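Side-chain contacts in 6-carboxyhexanoate--CoA ligase (Aquifex aeolicus, PDB 5TVA), which belongs to the BioW family of ligases and holds adenosine monophosphate and coenzyme A in a compact single-chain fold: residues Val81-Leu84 with Thr85-Gly88; Ala97-Ile100 with Leu101-Ala105; His138-Trp141 with Lys142-Lys146. All coordinates share one frame; numbering follows the deposited sequence.

Interaction 1 (Val81-Leu84 with Thr85-Gly88)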
loop_
_atom_site.group_PDB
_atom_site.type_symbol
_atom_site.label_atom_id
_atom_site.label_comp_id
_atom_site.label_asym_id
_atom_site.label_seq_id
_atom_site.Cartn_x
_atom_site.Cartn_y
_atom_site.Cartn_z
ATOM N N VAL A 81 -15.070 8.716 0.445
ATOM C CA VAL A 81 -15.529 9.036 1.796
ATOM C C VAL A 81 -16.700 8.141 2.200
ATOM O O VAL A 81 -16.774 7.663 3.340
ATOM C CB VAL A 81 -15.894 10.529 1.885
ATOM C CG1 VAL A 81 -16.403 10.870 3.278
ATOM C CG2 VAL A 81 -14.693 11.379 1.545
ATOM N N LYS A 82 -17.620 7.884 1.275
ATOM C CA LYS A 82 -18.806 7.105 1.620
ATOM C C LYS A 82 -18.436 5.681 2.000
ATOM O O LYS A 82 -18.896 5.166 3.028
ATOM C CB LYS A 82 -19.805 7.106 0.462
ATOM C CG LYS A 82 -21.046 6.283 0.741
ATOM C CD LYS A 82 -22.202 6.721 -0.154
ATOM C CE LYS A 82 -22.339 5.839 -1.384
ATOM N NZ LYS A 82 -23.011 4.538 -1.089
ATOM N N LYS A 83 -17.614 5.022 1.175
ATOM C CA LYS A 83 -17.228 3.642 1.466
ATOM C C LYS A 83 -16.484 3.549 2.796
ATOM O O LYS A 83 -16.672 2.587 3.554
ATOM C CB LYS A 83 -16.379 3.082 0.319
ATOM C CG LYS A 83 -17.114 3.049 -1.059
ATOM C CD LYS A 83 -18.331 2.157 -0.974
ATOM C CE LYS A 83 -17.934 0.750 -0.590
ATOM N NZ LYS A 83 -19.097 -0.195 -0.530
ATOM N N LEU A 84 -15.652 4.553 3.103
ATOM C CA LEU A 84 -14.938 4.585 4.380
ATOM C C LEU A 84 -15.897 4.600 5.568
ATOM O O LEU A 84 -15.654 3.927 6.581
ATOM C CB LEU A 84 -14.002 5.799 4.432
ATOM C CG LEU A 84 -12.736 5.684 3.572
ATOM C CD1 LEU A 84 -11.982 7.018 3.376
ATOM C CD2 LEU A 84 -11.810 4.609 4.158
ATOM N N THR A 85 -16.990 5.366 5.480
ATOM C CA THR A 85 -17.899 5.395 6.625
ATOM C C THR A 85 -18.639 4.074 6.779
ATOM O O THR A 85 -19.243 3.821 7.827
ATOM C CB THR A 85 -18.909 6.545 6.538
ATOM O OG1 THR A 85 -19.928 6.218 5.583
ATOM C CG2 THR A 85 -18.246 7.862 6.185
ATOM N N GLN A 86 -18.607 3.215 5.765
ATOM C CA GLN A 86 -19.143 1.879 5.965
ATOM C C GLN A 86 -18.208 0.987 6.767
ATOM O O GLN A 86 -18.537 -0.184 6.983
ATOM C CB GLN A 86 -19.443 1.206 4.629
ATOM C CG GLN A 86 -20.377 1.963 3.712
ATOM C CD GLN A 86 -20.629 1.196 2.432
ATOM O OE1 GLN A 86 -20.516 -0.032 2.401
ATOM N NE2 GLN A 86 -20.941 1.919 1.359
ATOM N N GLU A 87 -17.035 1.483 7.167
ATOM C CA GLU A 87 -16.205 0.805 8.153
ATOM C C GLU A 87 -16.324 1.455 9.528
ATOM O O GLU A 87 -15.429 1.302 10.366
ATOM C CB GLU A 87 -14.734 0.753 7.704
ATOM C CG GLU A 87 -14.421 -0.241 6.575
ATOM C CD GLU A 87 -14.450 -1.701 7.024
ATOM O OE1 GLU A 87 -14.624 -1.962 8.233
ATOM O OE2 GLU A 87 -14.312 -2.605 6.172
ATOM N N GLY A 88 -17.410 2.184 9.774
ATOM C CA GLY A 88 -17.616 2.814 11.057
ATOM C C GLY A 88 -16.840 4.089 11.273
ATOM O O GLY A 88 -16.840 4.613 12.393
#
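Lys83 and Gln86 meet where helix 73-85 ends, their side chains set at a slant to one another. Lys83 is folded rather than stretched: chi2 is -61° and chi3 is near the same value, which curls the chain round to the amide. There CD of Lys83 lies 3.5 Å from NE2 of Gln86. The ammonium nitrogen NZ stands 3.3 Å from OE1 of Gln86 and donates to it from above the plane of the amide, well off the line of the C=O bond, at a C=O...N angle of 96°. Gln86 itself runs out straight beyond CG.

Thr85 turns back on the helix. OG1 lies between the backbone N and the carbonyl carbon (chi1 76°) and donates to O of Lys82 at 2.9 Å. Its methyl CG2 comes to 3.2 Å from O of Val81. N of Thr85 keeps the helical bond to that same oxygen.

Leu84 and Val81 face inward to helix 91-102, while OE2 of Glu87 accepts from the backbone N-H groups of both Glu196 and Ile197. The arrangement is a helix C-terminus running into a type I turn, Thr85 to Gly88, with glycine at positive phi.

Interaction 2 (Ala97-Ile100 with Leu101-Ala105)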
loop_
_atom_site.group_PDB
_atom_site.type_symbol
_atom_site.label_atom_id
_atom_site.label_comp_id
_atom_site.label_asym_id
_atom_site.label_seq_id
_atom_site.Cartn_x
_atom_site.Cartn_y
_atom_site.Cartn_z
ATOM N N ALA A 97 -8.723 12.868 5.844
ATOM C CA ALA A 97 -7.817 12.018 5.077
ATOM C C ALA A 97 -7.748 12.453 3.614
ATOM O O ALA A 97 -6.668 12.776 3.105
ATOM C CB ALA A 97 -8.257 10.560 5.177
ATOM N N VAL A 98 -8.899 12.461 2.920
ATOM C CA VAL A 98 -8.933 12.877 1.507
ATOM C C VAL A 98 -8.317 14.263 1.345
ATOM O O VAL A 98 -7.516 14.507 0.432
ATOM C CB VAL A 98 -10.378 12.846 0.964
ATOM C CG1 VAL A 98 -10.450 13.542 -0.380
ATOM C CG2 VAL A 98 -10.894 11.413 0.833
ATOM N N GLU A 99 -8.675 15.184 2.244
ATOM C CA GLU A 99 -8.136 16.538 2.198
ATOM C C GLU A 99 -6.614 16.538 2.291
ATOM O O GLU A 99 -5.944 17.309 1.591
ATOM C CB GLU A 99 -8.754 17.367 3.330
ATOM C CG GLU A 99 -8.309 18.826 3.370
ATOM C CD GLU A 99 -8.802 19.583 4.613
ATOM O OE1 GLU A 99 -9.457 18.969 5.492
ATOM O OE2 GLU A 99 -8.519 20.802 4.707
ATOM N N ILE A 100 -6.045 15.679 3.146
ATOM C CA ILE A 100 -4.599 15.704 3.369
ATOM C C ILE A 100 -3.853 15.221 2.132
ATOM O O ILE A 100 -2.818 15.783 1.756
ATOM C CB ILE A 100 -4.226 14.875 4.617
ATOM C CG1 ILE A 100 -4.726 15.554 5.894
ATOM C CG2 ILE A 100 -2.720 14.695 4.704
ATOM C CD1 ILE A 100 -4.404 14.795 7.183
ATOM N N LEU A 101 -4.360 14.179 1.476
ATOM C CA LEU A 101 -3.644 13.624 0.334
ATOM C C LEU A 101 -3.670 14.577 -0.856
ATOM O O LEU A 101 -2.649 14.777 -1.529
ATOM C CB LEU A 101 -4.247 12.277 -0.050
ATOM C CG LEU A 101 -4.065 11.114 0.926
ATOM C CD1 LEU A 101 -4.524 9.833 0.256
ATOM C CD2 LEU A 101 -2.626 11.000 1.391
ATOM N N SER A 102 -4.826 15.182 -1.124
ATOM C CA SER A 102 -4.963 16.030 -2.302
ATOM C C SER A 102 -4.183 17.330 -2.161
ATOM O O SER A 102 -3.706 17.873 -3.162
ATOM C CB SER A 102 -6.441 16.314 -2.564
ATOM O OG SER A 102 -7.097 16.653 -1.353
ATOM N N LYS A 103 -4.022 17.833 -0.946
ATOM C CA LYS A 103 -3.326 19.093 -0.731
ATOM C C LYS A 103 -1.846 18.911 -0.416
ATOM O O LYS A 103 -1.174 19.895 -0.091
ATOM C CB LYS A 103 -4.024 19.887 0.377
ATOM C CG LYS A 103 -5.453 20.287 -0.022
ATOM C CD LYS A 103 -6.292 20.808 1.146
ATOM C CE LYS A 103 -5.725 22.088 1.745
ATOM N NZ LYS A 103 -6.628 22.639 2.795
ATOM N N GLY A 104 -1.320 17.692 -0.535
ATOM C CA GLY A 104 0.085 17.425 -0.280
ATOM C C GLY A 104 0.357 16.925 1.124
ATOM O O GLY A 104 0.412 17.714 2.070
ATOM N N ALA A 105 0.547 15.611 1.274
ATOM C CA ALA A 105 0.664 15.026 2.609
ATOM C C ALA A 105 1.989 15.374 3.280
ATOM O O ALA A 105 2.029 15.555 4.505
ATOM C CB ALA A 105 0.481 13.510 2.520
#
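Ser102 bonds back to Val98 one turn earlier, and the carbonyl oxygen of Val98 is gripped twice. N of Ser102 gives it the regular helical bond at 3.2 Å, nearly straight at 166°. The hydroxyl OG of Ser102 adds a shorter one, 2.8 Å to the same O of Val98. The torsion chi1 of 45° sets OG between N and the carbonyl carbon of its own residue, where it can reach back along the helix.

The neighbouring carbonyls are also used. O of Ala97 accepts from N of Leu101, and O of Glu99 accepts from N of Lys103 at 3.2 Å. Lys103 is the first residue to leave helical angles. Its side chain still lies over the preceding turn, with CD 3.6 Å from CG of Glu99. The bend at chi3 (63°) carries NZ to OE2 of Glu99, 3.3 Å away, in a salt bridge whose hydrogen bond is weak. The other carboxylate oxygen of Glu99 has a long, weak ion pair with Lys96.

Beyond the helix, Gly104 takes backbone angles at which a CB would be jammed against the carbonyl O of Lys103. The chain then brings CB of Ala105 to 4.1 Å from CG2 of Ile100, an apolar contact, and the Ala105 carbonyl takes a bond from Arg125. The chemistry implies a helix end held by backbone N-H...O=C bonds, with the serine hydroxyl sharing O of Val98.

Interaction 3 (His138-Trp141 with Lys142-Lys146). With COA (coenzyme A), chain D.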
loop_
_atom_site.group_PDB
_atom_site.type_symbol
_atom_site.label_atom_id
_atom_site.label_comp_id
_atom_site.label_asym_id
_atom_site.label_seq_id
_atom_site.Cartn_x
_atom_site.Cartn_y
_atom_site.Cartn_z
ATOM N N HIS A 138 7.845 -6.493 4.536
ATOM C CA HIS A 138 7.909 -7.880 5.014
ATOM C C HIS A 138 6.591 -8.610 4.774
ATOM O O HIS A 138 6.055 -9.293 5.656
ATOM C CB HIS A 138 8.299 -7.950 6.493
ATOM C CG HIS A 138 9.743 -7.671 6.755
ATOM N ND1 HIS A 138 10.710 -7.747 5.776
ATOM C CD2 HIS A 138 10.392 -7.346 7.896
ATOM C CE1 HIS A 138 11.890 -7.466 6.299
ATOM N NE2 HIS A 138 11.725 -7.223 7.587
ATOM N N PHE A 139 6.070 -8.450 3.565
ATOM C CA PHE A 139 4.873 -9.142 3.110
ATOM C C PHE A 139 5.127 -9.620 1.689
ATOM O O PHE A 139 5.880 -8.989 0.943
ATOM C CB PHE A 139 3.633 -8.221 3.156
ATOM C CG PHE A 139 3.690 -7.114 2.171
ATOM C CD1 PHE A 139 3.203 -7.296 0.851
ATOM C CD2 PHE A 139 4.254 -5.901 2.515
ATOM C CE1 PHE A 139 3.295 -6.279 -0.098
ATOM C CE2 PHE A 139 4.325 -4.878 1.594
ATOM C CZ PHE A 139 3.849 -5.073 0.257
ATOM N N ASP A 140 4.496 -10.737 1.320
ATOM C CA ASP A 140 4.534 -11.227 -0.054
ATOM C C ASP A 140 3.415 -12.243 -0.242
ATOM O O ASP A 140 2.923 -12.834 0.730
ATOM C CB ASP A 140 5.902 -11.849 -0.392
ATOM C CG ASP A 140 6.147 -11.975 -1.914
ATOM O OD1 ASP A 140 5.329 -11.463 -2.713
ATOM O OD2 ASP A 140 7.194 -12.548 -2.295
ATOM N N TRP A 141 2.991 -12.403 -1.501
ATOM C CA TRP A 141 2.169 -13.553 -1.881
ATOM C C TRP A 141 2.965 -14.834 -1.685
ATOM O O TRP A 141 4.106 -14.939 -2.137
ATOM C CB TRP A 141 1.716 -13.475 -3.356
ATOM C CG TRP A 141 0.819 -12.328 -3.697
ATOM C CD1 TRP A 141 1.165 -11.190 -4.354
ATOM C CD2 TRP A 141 -0.565 -12.195 -3.366
ATOM N NE1 TRP A 141 0.083 -10.353 -4.453
ATOM C CE2 TRP A 141 -0.994 -10.953 -3.861
ATOM C CE3 TRP A 141 -1.480 -13.000 -2.676
ATOM C CZ2 TRP A 141 -2.311 -10.500 -3.719
ATOM C CZ3 TRP A 141 -2.787 -12.552 -2.534
ATOM C CH2 TRP A 141 -3.191 -11.315 -3.055
ATOM N N LYS A 142 2.345 -15.816 -1.035
ATOM C CA LYS A 142 2.968 -17.125 -0.866
ATOM C C LYS A 142 3.442 -17.716 -2.195
ATOM O O LYS A 142 4.561 -18.239 -2.296
ATOM C CB LYS A 142 1.974 -18.069 -0.189
ATOM C CG LYS A 142 2.485 -19.487 -0.029
ATOM C CD LYS A 142 1.634 -20.227 0.981
ATOM C CE LYS A 142 2.322 -21.490 1.431
ATOM N NZ LYS A 142 3.582 -21.128 2.122
ATOM N N ASP A 143 2.602 -17.676 -3.224
ATOM C CA ASP A 143 2.972 -18.254 -4.528
ATOM C C ASP A 143 2.757 -17.171 -5.575
ATOM O O ASP A 143 1.746 -17.201 -6.282
ATOM C CB ASP A 143 2.144 -19.525 -4.839
ATOM C CG ASP A 143 2.591 -20.220 -6.123
ATOM O OD1 ASP A 143 3.456 -19.670 -6.836
ATOM O OD2 ASP A 143 2.084 -21.323 -6.424
ATOM N N ARG A 144 3.696 -16.216 -5.655
ATOM C CA ARG A 144 3.449 -15.005 -6.443
ATOM C C ARG A 144 3.203 -15.316 -7.927
ATOM O O ARG A 144 2.390 -14.649 -8.583
ATOM C CB ARG A 144 4.609 -14.019 -6.295
ATOM C CG ARG A 144 4.286 -12.676 -6.916
ATOM C CD ARG A 144 5.355 -11.628 -6.660
ATOM N NE ARG A 144 5.094 -10.866 -5.447
ATOM C CZ ARG A 144 4.501 -9.672 -5.403
ATOM N NH1 ARG A 144 4.097 -9.065 -6.530
ATOM N NH2 ARG A 144 4.337 -9.065 -4.218
ATOM N N LYS A 145 3.910 -16.302 -8.475
ATOM C CA LYS A 145 3.736 -16.661 -9.881
ATOM C C LYS A 145 2.301 -17.101 -10.138
ATOM O O LYS A 145 1.646 -16.621 -11.074
ATOM C CB LYS A 145 4.733 -17.762 -10.261
ATOM C CG LYS A 145 4.940 -18.015 -11.778
ATOM C CD LYS A 145 4.386 -19.403 -12.170
ATOM C CE LYS A 145 5.474 -20.342 -12.644
ATOM N NZ LYS A 145 6.665 -20.157 -11.774
ATOM N N LYS A 146 1.781 -17.981 -9.279
ATOM C CA LYS A 146 0.397 -18.427 -9.409
ATOM C C LYS A 146 -0.573 -17.260 -9.277
ATOM O O LYS A 146 -1.492 -17.103 -10.093
ATOM C CB LYS A 146 0.093 -19.497 -8.362
ATOM C CG LYS A 146 -1.312 -20.053 -8.442
ATOM C CD LYS A 146 -1.492 -21.177 -7.452
ATOM C CE LYS A 146 -2.887 -21.789 -7.545
ATOM N NZ LYS A 146 -3.157 -22.704 -6.391
HETATM N N1A COA D . 9.516 5.326 -1.092
HETATM C C2A COA D . 10.427 6.297 -0.924
HETATM N N3A COA D . 11.597 6.059 -0.346
HETATM C C4A COA D . 11.893 4.829 0.118
HETATM C C5A COA D . 10.970 3.791 -0.035
HETATM C C6A COA D . 9.743 4.096 -0.676
HETATM N N6A COA D . 8.707 2.998 -0.848
HETATM N N7A COA D . 11.495 2.677 0.481
HETATM C C8A COA D . 12.692 2.976 0.948
HETATM N N9A COA D . 12.959 4.261 0.706
HETATM C C1B COA D . 14.224 4.859 1.225
HETATM C C2B COA D . 14.632 6.059 1.200
HETATM O O2B COA D . 13.616 7.064 1.518
HETATM C C3B COA D . 15.519 5.813 2.599
HETATM O O3B COA D . 14.545 5.673 3.668
HETATM P P3B COA D . 14.190 6.731 4.924
HETATM O O7A COA D . 14.045 5.886 6.152
HETATM O O8A COA D . 15.241 7.779 5.134
HETATM O O9A COA D . 12.876 7.429 4.688
HETATM C C4B COA D . 16.174 4.706 2.387
HETATM O O4B COA D . 15.543 4.062 1.109
HETATM C C5B COA D . 16.131 3.635 3.580
HETATM O O5B COA D . 14.934 2.936 3.573
HETATM P P1A COA D . 14.761 1.329 4.011
HETATM O O1A COA D . 13.711 1.227 5.125
HETATM O O2A COA D . 16.058 0.689 4.443
HETATM O O3A COA D . 14.148 0.533 2.706
HETATM P P2A COA D . 14.279 -1.109 2.353
HETATM O O4A COA D . 15.658 -1.297 1.706
HETATM O O5A COA D . 14.262 -1.960 3.633
HETATM O O6A COA D . 13.030 -1.496 1.284
HETATM C CBP COA D . 10.679 -1.388 0.217
HETATM C CCP COA D . 11.654 -1.024 1.448
HETATM C CDP COA D . 11.040 -0.509 -1.009
HETATM C CEP COA D . 10.982 -2.826 -0.258
HETATM C CAP COA D . 9.119 -1.204 0.639
HETATM O OAP COA D . 8.591 0.006 0.240
HETATM C C9P COA D . 8.136 -2.272 0.085
HETATM O O9P COA D . 7.863 -3.272 0.715
HETATM N N8P COA D . 7.499 -2.091 -1.217
HETATM C C7P COA D . 6.567 -3.118 -1.787
HETATM C C6P COA D . 5.155 -2.589 -1.984
HETATM C C5P COA D . 5.025 -1.396 -2.995
HETATM O O5P COA D . 5.735 -0.465 -2.944
HETATM N N4P COA D . 3.952 -1.464 -4.020
HETATM C C3P COA D . 3.817 -0.338 -5.032
HETATM C C2P COA D . 2.446 -0.457 -5.707
HETATM S S1P COA D . 1.250 -0.517 -4.337
#
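Arg144 reaches back from the first turn of helix 144-153 to Asp140 and Trp141 on strand 139-141. Its CB lies 4.2 Å from CB of Trp141. The chain is extended through CG, then bends at chi3 (-91°), which turns the guanidinium toward the strand. CD passes OD1 of Asp140 at 4.0 Å. NE then donates to that oxygen at 2.8 Å, on its syn lone pair, with an N-H...O angle of 154°. CZ lies 3.8 Å from CD1 of Trp141, and this indole carbon stands over the centre of the guanidinium face. The indole thus presents its edge to the cation, with the two planes 71° apart. NH2 makes a second bond to OD1 of Asp140, at 3.0 Å, arriving on the anti side and out of the carboxylate plane. The grip is therefore side-on, with two nitrogens on one oxygen. At the far tip NH1 forms a salt bridge with Asp162.

OD1 of Asp140 also takes a weak bond from N of Trp141, while OD2 accepts a hydrogen bond from N of Ile23. The indole NE1 donates to O of Val161. These partners hold the carboxylate and the indole in place against the guanidinium. Asp143, at the N-cap, accepts a weak bond from N of Lys146.

On the same strand Phe139 belongs to the coenzyme A pocket, and its CZ meets C6P of the ligand edge-on at 3.6 Å. Strand 139-141 is an outer strand of a parallel three-stranded sheet and pairs with strand 236-239. Helix 158-173 packs on Phe139 and Trp141. Through Asp140 and Asp162, Arg144 ties the start of helix 144-153 to strand 139-141 and to helix 158-173.

The three contacts follow one another along the chain. Interactions 1 and 2 sit at the C-terminal ends of consecutive helices, 73-85 and 91-102, with centres about 17 Å apart. They touch directly: CG2 of Val81 packs on CG2 of Val98 at 3.9 Å. Both helices also contact the mixed six-stranded sheet, through strand 190-194 in the first case and strands 177-181 and 214-219 in the second. Interaction 3 belongs to the parallel three-stranded sheet. Its centre is about 29 Å from that of interaction 1 and about 31 Å from that of interaction 2. Interactions 2 and 3 lie on opposite sides of the chain's centre. Interaction 3 includes a coenzyme A pocket residue, while the Ala105 side chain is about 7 Å from the bound adenosine monophosphate.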